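Local coordinates for protein N-acetylgalactosaminyltransferase 7 (Homo sapiens, PDB 6IWR) that is a glycosyltransferase that joins a GT-A domain to a ricin-type beta-trefoil lectin domain and carries a bound manganese ion, at residues 363-368 and 448-453; 562-567 and 577-582; 163-168 and 243-248; 152-157 and 183-188. One frame throughout, in Å; residues are numbered along the deposited sequence.

Contact 1. Residues 363-368 and 448-453; sequences IWQCGG and KSFKWF
Gln-365, which has more surface covered here than any other residue, meets Lys-448 first through the backbone: Lys-448 N donates to Gln-365 O at 2.6 Å, with an angle of 154° at the hydrogen. With CG turned away from its own carbonyl carbon (chi1 -73°) and the chain extended beyond it, the Gln-365 side chain runs across the start of helix 450-457. Gln-365 CG passes 4.1 Å from Phe-453 CB, and the two side chains cross at about a right angle.

Trp-364 carries the second patch. Trp-364 CD1 comes 3.5 Å from Phe-453 CE1, arriving at the edge of the phenyl ring, while the ring planes stand 44° apart, an oblique meeting. Its NE1 is satisfied by Ser-324 O, outside the two segments. Lys-448 contributes its aliphatic part: Lys-448 CB lies 3.5 Å from Gln-365 O, and CD rests over the centre of one face of the Trp-452 ring.

Both helix ends are closed within the contact. Gly-367, at positive phi, is the C-prime residue of a Schellman motif ending helix 355-365, with Gly-368 N bonded to Ile-363 O. Ser-449 is the N-cap residue of helix 450-457, Ser-449 OG accepting from Trp-452 N at 3.0 Å. The Cys-366 to Cys-447 disulfide joins the end of helix 355-365 to the residue just before Lys-448. One backbone hydrogen bond and this neighbouring cross-link, with aromatic packing beside them, probably limit relative movement of the helices.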
loop_
_atom_site.group_PDB
_atom_site.type_symbol
_atom_site.label_atom_id
_atom_site.label_comp_id
_atom_site.label_asym_id
_atom_site.label_seq_id
_atom_site.Cartn_x
_atom_site.Cartn_y
_atom_site.Cartn_z
ATOM N N ILE A 363 -23.617 -8.658 -26.667
ATOM C CA ILE A 363 -23.184 -9.176 -27.959
ATOM C C ILE A 363 -23.439 -10.676 -28.032
ATOM O O ILE A 363 -23.987 -11.197 -29.017
ATOM C CB ILE A 363 -21.706 -8.857 -28.204
ATOM C CG1 ILE A 363 -21.526 -7.375 -28.452
ATOM C CG2 ILE A 363 -21.198 -9.671 -29.361
ATOM C CD1 ILE A 363 -20.069 -6.966 -28.548
ATOM N N TRP A 364 -23.028 -11.395 -26.992
ATOM C CA TRP A 364 -23.070 -12.846 -27.044
ATOM C C TRP A 364 -24.505 -13.353 -26.988
ATOM O O TRP A 364 -24.920 -14.166 -27.827
ATOM C CB TRP A 364 -22.250 -13.423 -25.899
ATOM C CG TRP A 364 -20.802 -13.616 -26.190
ATOM C CD1 TRP A 364 -19.752 -13.109 -25.486
ATOM C CD2 TRP A 364 -20.236 -14.424 -27.227
ATOM N NE1 TRP A 364 -18.571 -13.544 -26.010
ATOM C CE2 TRP A 364 -18.828 -14.349 -27.085
ATOM C CE3 TRP A 364 -20.776 -15.218 -28.250
ATOM C CZ2 TRP A 364 -17.950 -15.004 -27.953
ATOM C CZ3 TRP A 364 -19.915 -15.881 -29.099
ATOM C CH2 TRP A 364 -18.509 -15.776 -28.945
ATOM N N GLN A 365 -25.281 -12.884 -26.010
ATOM C CA GLN A 365 -26.617 -13.413 -25.806
ATOM C C GLN A 365 -27.607 -12.958 -26.860
ATOM O O GLN A 365 -28.675 -13.563 -26.985
ATOM C CB GLN A 365 -27.125 -13.030 -24.425
ATOM C CG GLN A 365 -26.456 -13.809 -23.316
ATOM C CD GLN A 365 -26.828 -13.271 -21.963
ATOM O OE1 GLN A 365 -27.979 -13.398 -21.533
ATOM N NE2 GLN A 365 -25.866 -12.640 -21.291
ATOM N N CYS A 366 -27.290 -11.935 -27.640
ATOM C CA CYS A 366 -28.217 -11.476 -28.657
ATOM C C CYS A 366 -27.768 -11.867 -30.048
ATOM O O CYS A 366 -28.235 -11.275 -31.027
ATOM C CB CYS A 366 -28.432 -9.967 -28.553
ATOM S SG CYS A 366 -29.021 -9.490 -26.888
ATOM N N GLY A 367 -26.885 -12.852 -30.159
ATOM C CA GLY A 367 -26.575 -13.425 -31.447
ATOM C C GLY A 367 -25.270 -13.003 -32.080
ATOM O O GLY A 367 -24.953 -13.485 -33.170
ATOM N N GLY A 368 -24.490 -12.142 -31.434
ATOM C CA GLY A 368 -23.211 -11.724 -31.954
ATOM C C GLY A 368 -22.087 -12.610 -31.461
ATOM O O GLY A 368 -22.305 -13.677 -30.886
ATOM N N LYS A 448 -30.720 -14.817 -25.907
ATOM C CA LYS A 448 -30.544 -16.086 -25.233
ATOM C C LYS A 448 -30.284 -15.905 -23.735
ATOM O O LYS A 448 -29.954 -14.821 -23.243
ATOM C CB LYS A 448 -29.396 -16.850 -25.870
ATOM C CG LYS A 448 -29.602 -17.102 -27.329
ATOM C CD LYS A 448 -28.720 -18.225 -27.822
ATOM C CE LYS A 448 -28.020 -17.822 -29.120
ATOM N NZ LYS A 448 -27.879 -19.011 -29.990
ATOM N N SER A 449 -30.434 -17.011 -23.013
ATOM C CA SER A 449 -30.367 -17.017 -21.561
ATOM C C SER A 449 -28.923 -16.956 -21.070
ATOM O O SER A 449 -27.986 -17.404 -21.740
ATOM C CB SER A 449 -31.019 -18.279 -21.012
ATOM O OG SER A 449 -30.269 -19.404 -21.446
ATOM N N PHE A 450 -28.743 -16.409 -19.873
ATOM C CA PHE A 450 -27.406 -16.448 -19.324
ATOM C C PHE A 450 -26.972 -17.883 -19.061
ATOM O O PHE A 450 -25.770 -18.167 -18.995
ATOM C CB PHE A 450 -27.324 -15.595 -18.063
ATOM C CG PHE A 450 -25.906 -15.272 -17.654
ATOM C CD1 PHE A 450 -25.152 -14.364 -18.368
ATOM C CD2 PHE A 450 -25.323 -15.912 -16.581
ATOM C CE1 PHE A 450 -23.851 -14.084 -18.014
ATOM C CE2 PHE A 450 -24.023 -15.642 -16.219
ATOM C CZ PHE A 450 -23.292 -14.717 -16.926
ATOM N N LYS A 451 -27.924 -18.797 -18.925
ATOM C CA LYS A 451 -27.588 -20.195 -18.695
ATOM C C LYS A 451 -26.959 -20.819 -19.950
ATOM O O LYS A 451 -25.939 -21.522 -19.873
ATOM C CB LYS A 451 -28.862 -20.921 -18.242
ATOM C CG LYS A 451 -28.691 -22.282 -17.583
ATOM C CD LYS A 451 -27.688 -22.253 -16.438
ATOM C CE LYS A 451 -27.309 -23.672 -16.001
ATOM N NZ LYS A 451 -26.204 -23.685 -15.006
ATOM N N TRP A 452 -27.540 -20.552 -21.129
ATOM C CA TRP A 452 -26.876 -20.935 -22.379
ATOM C C TRP A 452 -25.474 -20.354 -22.436
ATOM O O TRP A 452 -24.492 -21.068 -22.665
ATOM C CB TRP A 452 -27.697 -20.479 -23.589
ATOM C CG TRP A 452 -26.954 -20.555 -24.893
ATOM C CD1 TRP A 452 -26.909 -21.613 -25.776
ATOM C CD2 TRP A 452 -26.148 -19.525 -25.467
ATOM N NE1 TRP A 452 -26.120 -21.295 -26.854
ATOM C CE2 TRP A 452 -25.629 -20.024 -26.681
ATOM C CE3 TRP A 452 -25.782 -18.241 -25.052
ATOM C CZ2 TRP A 452 -24.773 -19.271 -27.492
ATOM C CZ3 TRP A 452 -24.940 -17.493 -25.862
ATOM C CH2 TRP A 452 -24.450 -18.007 -27.070
ATOM N N PHE A 453 -25.366 -19.054 -22.212
ATOM C CA PHE A 453 -24.071 -18.390 -22.298
ATOM C C PHE A 453 -23.028 -19.086 -21.428
ATOM O O PHE A 453 -21.911 -19.354 -21.884
ATOM C CB PHE A 453 -24.239 -16.928 -21.906
ATOM C CG PHE A 453 -22.967 -16.155 -21.847
ATOM C CD1 PHE A 453 -22.265 -15.853 -23.009
ATOM C CD2 PHE A 453 -22.488 -15.690 -20.621
ATOM C CE1 PHE A 453 -21.105 -15.095 -22.948
ATOM C CE2 PHE A 453 -21.316 -14.945 -20.546
ATOM C CZ PHE A 453 -20.623 -14.642 -21.712
#

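Contact 2. Residues 562-567 and 577-582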
loop_
_atom_site.group_PDB
_atom_site.type_symbol
_atom_site.label_atom_id
_atom_site.label_comp_id
_atom_site.label_asym_id
_atom_site.label_seq_id
_atom_site.Cartn_x
_atom_site.Cartn_y
_atom_site.Cartn_z
ATOM N N SER A 562 -10.616 -26.393 16.615
ATOM C CA SER A 562 -10.601 -26.322 18.071
ATOM C C SER A 562 -12.044 -26.299 18.548
ATOM O O SER A 562 -12.990 -26.393 17.768
ATOM C CB SER A 562 -9.851 -25.091 18.581
ATOM O OG SER A 562 -10.529 -23.860 18.369
ATOM N N GLY A 563 -12.279 -26.098 19.831
ATOM C CA GLY A 563 -13.649 -25.904 20.230
ATOM C C GLY A 563 -13.994 -24.441 20.452
ATOM O O GLY A 563 -15.090 -24.143 20.861
ATOM N N LYS A 564 -13.038 -23.539 20.162
ATOM C CA LYS A 564 -12.974 -22.235 20.820
ATOM C C LYS A 564 -13.949 -21.216 20.227
ATOM O O LYS A 564 -14.410 -21.337 19.085
ATOM C CB LYS A 564 -11.535 -21.711 20.772
ATOM C CG LYS A 564 -10.560 -22.585 21.594
ATOM C CD LYS A 564 -9.137 -22.092 21.449
ATOM C CE LYS A 564 -8.158 -22.825 22.310
ATOM N NZ LYS A 564 -6.785 -22.365 21.972
ATOM N N CYS A 565 -14.281 -20.218 21.048
ATOM C CA CYS A 565 -15.212 -19.134 20.747
ATOM C C CYS A 565 -14.468 -17.872 20.283
ATOM O O CYS A 565 -13.368 -17.563 20.742
ATOM C CB CYS A 565 -16.053 -18.811 21.989
ATOM S SG CYS A 565 -17.499 -19.815 22.286
ATOM N N LEU A 566 -15.050 -17.162 19.323
ATOM C CA LEU A 566 -14.504 -15.852 19.005
ATOM C C LEU A 566 -14.575 -14.982 20.263
ATOM O O LEU A 566 -15.587 -14.976 20.966
ATOM C CB LEU A 566 -15.265 -15.231 17.824
ATOM C CG LEU A 566 -14.519 -14.100 17.092
ATOM C CD1 LEU A 566 -13.103 -14.543 16.745
ATOM C CD2 LEU A 566 -15.225 -13.620 15.844
ATOM N N ASP A 567 -13.486 -14.290 20.591
ATOM C CA ASP A 567 -13.426 -13.482 21.812
ATOM C C ASP A 567 -12.777 -12.151 21.466
ATOM O O ASP A 567 -12.162 -11.998 20.408
ATOM C CB ASP A 567 -12.630 -14.181 22.949
ATOM C CG ASP A 567 -13.054 -13.740 24.385
ATOM O OD1 ASP A 567 -13.764 -12.711 24.580
ATOM O OD2 ASP A 567 -12.660 -14.468 25.336
ATOM N N ILE A 577 -9.437 -16.032 19.663
ATOM C CA ILE A 577 -10.307 -17.143 20.051
ATOM C C ILE A 577 -9.789 -17.741 21.354
ATOM O O ILE A 577 -8.586 -17.964 21.512
ATOM C CB ILE A 577 -10.410 -18.234 18.964
ATOM C CG1 ILE A 577 -9.039 -18.806 18.624
ATOM C CG2 ILE A 577 -11.072 -17.720 17.718
ATOM C CD1 ILE A 577 -9.116 -20.005 17.711
ATOM N N SER A 578 -10.695 -17.996 22.287
ATOM C CA SER A 578 -10.354 -18.583 23.572
ATOM C C SER A 578 -11.403 -19.638 23.911
ATOM O O SER A 578 -12.384 -19.801 23.187
ATOM C CB SER A 578 -10.270 -17.509 24.646
ATOM O OG SER A 578 -11.405 -16.690 24.551
ATOM N N ASN A 579 -11.192 -20.375 25.011
ATOM C CA ASN A 579 -12.080 -21.482 25.377
ATOM C C ASN A 579 -13.478 -20.970 25.696
ATOM O O ASN A 579 -13.631 -20.017 26.461
ATOM C CB ASN A 579 -11.516 -22.230 26.581
ATOM C CG ASN A 579 -10.376 -23.125 26.209
ATOM O OD1 ASN A 579 -10.566 -24.124 25.533
ATOM N ND2 ASN A 579 -9.179 -22.775 26.635
ATOM N N CYS A 580 -14.504 -21.600 25.130
ATOM C CA CYS A 580 -15.844 -21.038 25.272
ATOM C C CYS A 580 -16.213 -20.931 26.737
ATOM O O CYS A 580 -16.054 -21.886 27.503
ATOM C CB CYS A 580 -16.899 -21.865 24.524
ATOM S SG CYS A 580 -16.889 -21.724 22.704
ATOM N N ASP A 581 -16.705 -19.760 27.119
ATOM C CA ASP A 581 -17.195 -19.486 28.460
ATOM C C ASP A 581 -18.468 -18.649 28.351
ATOM O O ASP A 581 -18.444 -17.538 27.810
ATOM C CB ASP A 581 -16.131 -18.758 29.281
ATOM C CG ASP A 581 -16.584 -18.471 30.696
ATOM O OD1 ASP A 581 -17.805 -18.520 30.988
ATOM O OD2 ASP A 581 -15.696 -18.211 31.524
ATOM N N SER A 582 -19.579 -19.181 28.863
ATOM C CA SER A 582 -20.872 -18.525 28.700
ATOM C C SER A 582 -21.022 -17.271 29.533
ATOM O O SER A 582 -21.942 -16.480 29.281
ATOM C CB SER A 582 -22.010 -19.466 29.070
ATOM O OG SER A 582 -21.629 -20.795 28.779
#
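Cys-565 and Ser-578 form the antiparallel hydrogen-bonded pair of a beta hairpin, strands 565-568 and 575-578, within the ricin-type beta-trefoil domain. Cys-565 N donates to Ser-578 O at 2.9 Å, and Ser-578 N returns a bond to Cys-565 O at 3.1 Å. The next pair, Leu-566 with Ile-577, is non-hydrogen-bonded and turns to the other face, where the side chains cross at about a right angle, Leu-566 CD1 lying 3.9 Å from Ile-577 CG2.

On the face of Cys-565 and Ser-578, Ser-578 OG donates to Asp-567 OD2 at 2.7 Å, and OD2 takes it on the lone pair pointing away from OD1. A chi1 of 48° sets OG between the backbone N and the carbonyl carbon, which brings it to that oxygen. Past the strand, the Cys-565 to Cys-580 disulfide, with chi3 98°, locks the outgoing chain to the hairpin. Lys-564 CB lies 3.2 Å from Ser-578 O.

Further out, Leu-566 pairs through its backbone with Phe-557, and Leu-566 O accepts from Trp-589 NE1, linking the hairpin to strand 556-559 and to Trp-589. The approach to the first strand is shaped by an ST turn whose Ser-562 OG, also bonded to His-559 ND1, accepts from Lys-564 N at 3.1 Å, with 163° at the hydrogen.

Contact 3. Residues 163-168 and 243-248; sequences LMRTVH and HCEVAV
The axes of helix 163-168 and strand 244-246 approach to 6.9 Å and run nearly parallel, 16° apart, with Thr-166 CA 5.0 Å from Cys-244 CA at the closest point of the two backbones.

Thr-166 carries the contact with the strand backbone. Thr-166 OG1 accepts from Cys-244 N at 3.3 Å, fairly straight at 163°, while the same oxygen is also bonded to Thr-162 O one helical turn back; the two bonds together fix how the side chain is rotated. Beside them, Thr-166 CA makes a CA-H...O contact with Cys-244 O at 3.1 Å, and Thr-166 CG2 packs against Cys-244 CB at 4.0 Å.

One residue before Thr-166 and one after Cys-244, the aliphatic parts of Arg-165 and Glu-245 pass at an oblique angle, with Arg-165 CD 3.9 Å from Glu-245 CD. A bend at chi3 (46°) turns the guanidinium so that Arg-165 NE comes 3.8 Å from Glu-245 OE2, a long salt bridge with the two flat groups strongly inclined to each other. Stronger partners lie outside: Arg-165 NH1 bonds to Ser-120 OG and NH2 to Ser-124 O, and Glu-245 OE1 forms a salt bridge with Arg-127 NE.

At the start of the strand, the side chain of His-243 lies about 3 Å from the bound manganese ion, consistent with the Asp-x-His metal motif of this family, Asp-241 being its other end. The chemistry thus implies that the helix grips the chain just beyond the metal site through a threonine hydroxyl, while the buried Glu-245 carboxylate, between Arg-127 and, more distantly, Arg-165, probably offsets part of their positive charge.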
loop_
_atom_site.group_PDB
_atom_site.type_symbol
_atom_site.label_atom_id
_atom_site.label_comp_id
_atom_site.label_asym_id
_atom_site.label_seq_id
_atom_site.Cartn_x
_atom_site.Cartn_y
_atom_site.Cartn_z
ATOM N N LEU A 163 -0.778 11.474 -25.170
ATOM C CA LEU A 163 -1.962 11.609 -26.014
ATOM C C LEU A 163 -1.572 11.676 -27.484
ATOM O O LEU A 163 -2.167 10.992 -28.329
ATOM C CB LEU A 163 -2.756 12.858 -25.621
ATOM C CG LEU A 163 -3.940 13.212 -26.532
ATOM C CD1 LEU A 163 -4.816 11.981 -26.708
ATOM C CD2 LEU A 163 -4.763 14.395 -25.997
ATOM N N MET A 164 -0.557 12.484 -27.805
ATOM C CA MET A 164 -0.231 12.687 -29.208
ATOM C C MET A 164 0.529 11.492 -29.774
ATOM O O MET A 164 0.489 11.257 -30.993
ATOM C CB MET A 164 0.549 13.989 -29.394
ATOM C CG MET A 164 -0.263 15.276 -29.188
ATOM S SD MET A 164 -1.960 15.321 -29.842
ATOM C CE MET A 164 -1.709 14.866 -31.524
ATOM N N ARG A 165 1.184 10.702 -28.919
ATOM C CA ARG A 165 1.845 9.505 -29.431
ATOM C C ARG A 165 0.822 8.442 -29.805
ATOM O O ARG A 165 1.017 7.708 -30.783
ATOM C CB ARG A 165 2.859 8.966 -28.422
ATOM C CG ARG A 165 3.666 7.740 -28.909
ATOM C CD ARG A 165 5.087 7.646 -28.270
ATOM N NE ARG A 165 5.024 7.871 -26.830
ATOM C CZ ARG A 165 5.617 8.858 -26.172
ATOM N NH1 ARG A 165 5.432 8.952 -24.859
ATOM N NH2 ARG A 165 6.403 9.733 -26.794
ATOM N N THR A 166 -0.287 8.352 -29.057
ATOM C CA THR A 166 -1.367 7.460 -29.464
ATOM C C THR A 166 -1.794 7.777 -30.891
ATOM O O THR A 166 -1.801 6.909 -31.775
ATOM C CB THR A 166 -2.573 7.619 -28.545
ATOM O OG1 THR A 166 -2.167 7.619 -27.173
ATOM C CG2 THR A 166 -3.581 6.499 -28.795
ATOM N N VAL A 167 -2.144 9.050 -31.110
ATOM C CA VAL A 167 -2.594 9.524 -32.408
ATOM C C VAL A 167 -1.509 9.334 -33.459
ATOM O O VAL A 167 -1.761 8.792 -34.545
ATOM C CB VAL A 167 -3.041 10.998 -32.301
ATOM C CG1 VAL A 167 -3.277 11.594 -33.692
ATOM C CG2 VAL A 167 -4.321 11.108 -31.454
ATOM N N HIS A 168 -0.296 9.818 -33.179
ATOM C CA HIS A 168 0.791 9.615 -34.133
ATOM C C HIS A 168 0.903 8.141 -34.493
ATOM O O HIS A 168 0.970 7.773 -35.673
ATOM C CB HIS A 168 2.126 10.132 -33.567
ATOM C CG HIS A 168 2.361 11.595 -33.798
ATOM N ND1 HIS A 168 3.235 12.074 -34.752
ATOM C CD2 HIS A 168 1.840 12.688 -33.188
ATOM C CE1 HIS A 168 3.238 13.396 -34.723
ATOM N NE2 HIS A 168 2.405 13.795 -33.779
ATOM N N HIS A 243 -3.662 6.495 -23.955
ATOM C CA HIS A 243 -2.268 6.163 -23.684
ATOM C C HIS A 243 -1.966 4.792 -24.303
ATOM O O HIS A 243 -1.647 3.818 -23.621
ATOM C CB HIS A 243 -1.984 6.200 -22.175
ATOM C CG HIS A 243 -3.166 5.821 -21.327
ATOM N ND1 HIS A 243 -3.918 6.748 -20.642
ATOM C CD2 HIS A 243 -3.747 4.616 -21.092
ATOM C CE1 HIS A 243 -4.903 6.128 -20.011
ATOM N NE2 HIS A 243 -4.822 4.832 -20.267
ATOM N N CYS A 244 -2.064 4.725 -25.635
ATOM C CA CYS A 244 -1.862 3.491 -26.385
ATOM C C CYS A 244 -0.852 3.691 -27.512
ATOM O O CYS A 244 -0.660 4.803 -28.020
ATOM C CB CYS A 244 -3.186 2.985 -26.977
ATOM S SG CYS A 244 -4.365 2.571 -25.718
ATOM N N GLU A 245 -0.218 2.580 -27.908
ATOM C CA GLU A 245 0.656 2.533 -29.083
ATOM C C GLU A 245 0.306 1.280 -29.873
ATOM O O GLU A 245 0.554 0.150 -29.434
ATOM C CB GLU A 245 2.140 2.554 -28.710
ATOM C CG GLU A 245 2.611 3.901 -28.216
ATOM C CD GLU A 245 4.081 3.904 -27.803
ATOM O OE1 GLU A 245 4.951 3.705 -28.677
ATOM O OE2 GLU A 245 4.370 4.092 -26.600
ATOM N N VAL A 246 -0.263 1.481 -31.016
ATOM C CA VAL A 246 -0.772 0.394 -31.839
ATOM C C VAL A 246 0.384 -0.318 -32.540
ATOM O O VAL A 246 1.321 0.327 -33.035
ATOM C CB VAL A 246 -1.766 1.014 -32.832
ATOM C CG1 VAL A 246 -1.094 1.253 -34.167
ATOM C CG2 VAL A 246 -3.028 0.197 -32.922
ATOM N N ALA A 247 0.344 -1.657 -32.586
ATOM C CA ALA A 247 1.384 -2.464 -33.235
ATOM C C ALA A 247 1.314 -2.361 -34.766
ATOM O O ALA A 247 0.393 -1.763 -35.327
ATOM C CB ALA A 247 1.249 -3.918 -32.826
ATOM N N VAL A 248 2.280 -2.990 -35.473
ATOM C CA VAL A 248 2.267 -2.871 -36.934
ATOM C C VAL A 248 1.317 -3.907 -37.509
ATOM O O VAL A 248 1.223 -5.038 -37.019
ATOM C CB VAL A 248 3.678 -2.970 -37.576
ATOM C CG1 VAL A 248 4.780 -2.472 -36.653
ATOM C CG2 VAL A 248 3.970 -4.342 -38.178
#

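Contact 4. Residues 152-157 and 183-188; sequences VIVFHN and VLIDDF
His-156 carries the pairing of these two strands beyond their ends: His-156 ND1 donates to Asp-187 O at 3.1 Å from above the carbonyl, 42° out of its plane and so not on a lone pair. The acceptor belongs to the central residue of an inverse gamma turn.

Before it runs a parallel ladder of four backbone bonds, the core of a beta-alpha-beta unit in the GT-A fold. Ile-153 N reaches Val-183 O, Ile-185 N reaches Ile-153 O at 2.8 Å, and Phe-155 N reaches Ile-185 O. The last, from Asp-187 N to Phe-155 O, is 2.9 Å long and almost straight at 176°.

The side chains of Ile-153 and Leu-184 lie side by side, Ile-153 CD1 3.7 Å from Leu-184 CD2. On their face Phe-155, with chi1 72°, folds its ring across to the neighbouring strand: Asp-186 CA makes a CH-pi contact, 4.0 Å from the ring centroid and offset toward the rim, and Leu-184 CB meets the edge. On the other face Val-154 CG2 packs on Ile-185 CB at 3.9 Å.

Asp-186 OD2 forms a salt bridge with Arg-213 NE and OD1 a hydrogen bond with Ser-189 OG; Asp-187 OD1 bonds to Asn-214 ND2 and Glu-218 N, its OD2 only weakly to Arg-217 and Gly-219. Apolar strands thus give way to two carboxylates whose rotation these partners probably fix.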
loop_
_atom_site.group_PDB
_atom_site.type_symbol
_atom_site.label_atom_id
_atom_site.label_comp_id
_atom_site.label_asym_id
_atom_site.label_seq_id
_atom_site.Cartn_x
_atom_site.Cartn_y
_atom_site.Cartn_z
ATOM N N VAL A 152 -11.924 6.440 -31.999
ATOM C CA VAL A 152 -12.305 7.440 -31.012
ATOM C C VAL A 152 -11.452 7.221 -29.776
ATOM O O VAL A 152 -11.272 6.085 -29.327
ATOM C CB VAL A 152 -13.811 7.403 -30.690
ATOM C CG1 VAL A 152 -14.612 6.802 -31.857
ATOM C CG2 VAL A 152 -14.039 6.651 -29.492
ATOM N N ILE A 153 -10.872 8.307 -29.284
ATOM C CA ILE A 153 -10.031 8.331 -28.099
ATOM C C ILE A 153 -10.702 9.294 -27.134
ATOM O O ILE A 153 -10.796 10.498 -27.410
ATOM C CB ILE A 153 -8.596 8.788 -28.410
ATOM C CG1 ILE A 153 -7.940 7.877 -29.425
ATOM C CG2 ILE A 153 -7.745 8.822 -27.135
ATOM C CD1 ILE A 153 -6.727 8.485 -29.998
ATOM N N VAL A 154 -11.184 8.771 -26.030
ATOM C CA VAL A 154 -11.714 9.582 -24.948
ATOM C C VAL A 154 -10.558 9.919 -24.020
ATOM O O VAL A 154 -9.781 9.040 -23.640
ATOM C CB VAL A 154 -12.836 8.830 -24.212
ATOM C CG1 VAL A 154 -13.269 9.598 -22.963
ATOM C CG2 VAL A 154 -13.996 8.564 -25.167
ATOM N N PHE A 155 -10.401 11.190 -23.679
ATOM C CA PHE A 155 -9.327 11.545 -22.775
ATOM C C PHE A 155 -9.826 12.518 -21.719
ATOM O O PHE A 155 -10.824 13.224 -21.904
ATOM C CB PHE A 155 -8.117 12.119 -23.528
ATOM C CG PHE A 155 -8.330 13.491 -24.079
ATOM C CD1 PHE A 155 -8.024 14.614 -23.319
ATOM C CD2 PHE A 155 -8.800 13.660 -25.370
ATOM C CE1 PHE A 155 -8.199 15.887 -23.821
ATOM C CE2 PHE A 155 -8.986 14.941 -25.888
ATOM C CZ PHE A 155 -8.696 16.058 -25.104
ATOM N N HIS A 156 -9.124 12.505 -20.584
ATOM C CA HIS A 156 -9.344 13.468 -19.506
ATOM C C HIS A 156 -7.978 13.798 -18.922
ATOM O O HIS A 156 -7.339 12.932 -18.321
ATOM C CB HIS A 156 -10.295 12.906 -18.439
ATOM C CG HIS A 156 -10.419 13.766 -17.215
ATOM N ND1 HIS A 156 -11.289 14.836 -17.137
ATOM C CD2 HIS A 156 -9.777 13.716 -16.024
ATOM C CE1 HIS A 156 -11.167 15.414 -15.955
ATOM N NE2 HIS A 156 -10.259 14.751 -15.261
ATOM N N ASN A 157 -7.523 15.032 -19.116
ATOM C CA ASN A 157 -6.313 15.541 -18.476
ATOM C C ASN A 157 -5.066 14.747 -18.844
ATOM O O ASN A 157 -4.061 14.803 -18.131
ATOM C CB ASN A 157 -6.478 15.593 -16.958
ATOM C CG ASN A 157 -7.244 16.820 -16.510
ATOM O OD1 ASN A 157 -7.564 17.706 -17.321
ATOM N ND2 ASN A 157 -7.536 16.894 -15.216
ATOM N N VAL A 183 -11.348 10.813 -33.860
ATOM C CA VAL A 183 -12.189 11.687 -33.049
ATOM C C VAL A 183 -11.693 11.632 -31.610
ATOM O O VAL A 183 -11.801 10.590 -30.950
ATOM C CB VAL A 183 -13.664 11.265 -33.137
ATOM C CG1 VAL A 183 -14.494 11.983 -32.061
ATOM C CG2 VAL A 183 -14.207 11.533 -34.519
ATOM N N LEU A 184 -11.136 12.735 -31.119
ATOM C CA LEU A 184 -10.770 12.824 -29.712
ATOM C C LEU A 184 -11.958 13.405 -28.964
ATOM O O LEU A 184 -12.556 14.387 -29.415
ATOM C CB LEU A 184 -9.524 13.686 -29.498
ATOM C CG LEU A 184 -8.308 13.495 -30.410
ATOM C CD1 LEU A 184 -7.291 14.601 -30.140
ATOM C CD2 LEU A 184 -7.645 12.101 -30.294
ATOM N N ILE A 185 -12.329 12.770 -27.857
ATOM C CA ILE A 185 -13.425 13.227 -27.009
ATOM C C ILE A 185 -12.826 13.722 -25.704
ATOM O O ILE A 185 -12.361 12.931 -24.871
ATOM C CB ILE A 185 -14.462 12.128 -26.740
ATOM C CG1 ILE A 185 -15.062 11.613 -28.036
ATOM C CG2 ILE A 185 -15.559 12.684 -25.841
ATOM C CD1 ILE A 185 -16.020 12.561 -28.663
ATOM N N ASP A 186 -12.860 15.035 -25.521
ATOM C CA ASP A 186 -12.393 15.677 -24.298
ATOM C C ASP A 186 -13.487 15.585 -23.253
ATOM O O ASP A 186 -14.523 16.244 -23.386
ATOM C CB ASP A 186 -12.063 17.136 -24.578
ATOM C CG ASP A 186 -11.451 17.817 -23.397
ATOM O OD1 ASP A 186 -11.600 17.303 -22.261
ATOM O OD2 ASP A 186 -10.799 18.856 -23.620
ATOM N N ASP A 187 -13.276 14.784 -22.215
ATOM C CA ASP A 187 -14.279 14.690 -21.151
ATOM C C ASP A 187 -13.993 15.699 -20.038
ATOM O O ASP A 187 -13.745 15.346 -18.882
ATOM C CB ASP A 187 -14.348 13.280 -20.592
ATOM C CG ASP A 187 -15.632 13.030 -19.841
ATOM O OD1 ASP A 187 -16.654 13.653 -20.217
ATOM O OD2 ASP A 187 -15.608 12.235 -18.874
ATOM N N PHE A 188 -14.014 16.979 -20.418
ATOM C CA PHE A 188 -14.065 18.077 -19.454
ATOM C C PHE A 188 -12.728 18.272 -18.732
ATOM O O PHE A 188 -12.699 18.518 -17.529
ATOM C CB PHE A 188 -15.194 17.853 -18.441
ATOM C CG PHE A 188 -15.731 19.112 -17.860
ATOM C CD1 PHE A 188 -16.148 20.137 -18.691
ATOM C CD2 PHE A 188 -15.825 19.282 -16.492
ATOM C CE1 PHE A 188 -16.644 21.319 -18.164
ATOM C CE2 PHE A 188 -16.326 20.460 -15.951
ATOM C CZ PHE A 188 -16.735 21.476 -16.787
#

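From the N terminus, contact 4 closes first, bringing strand 149-155 beside strand 179-186 with helix 160-173 looped between them. That helix supplies the first segment of contact 3, whose partner, 243-248, comes after contact 4 has closed, so the two cross. They touch: Val-167 CG2 lies 3.7 Å from Leu-184 CD2, their centres are 14 Å apart, and both reach the same mixed sheet. Contact 1 follows in series, its nearest atoms about 15 Å from contact 4, closing a loop of 79 residues between helices 355-365 and 450-457. Contact 2 is last, a short hairpin in the lectin domain, its centre about 50 Å from that of contact 1.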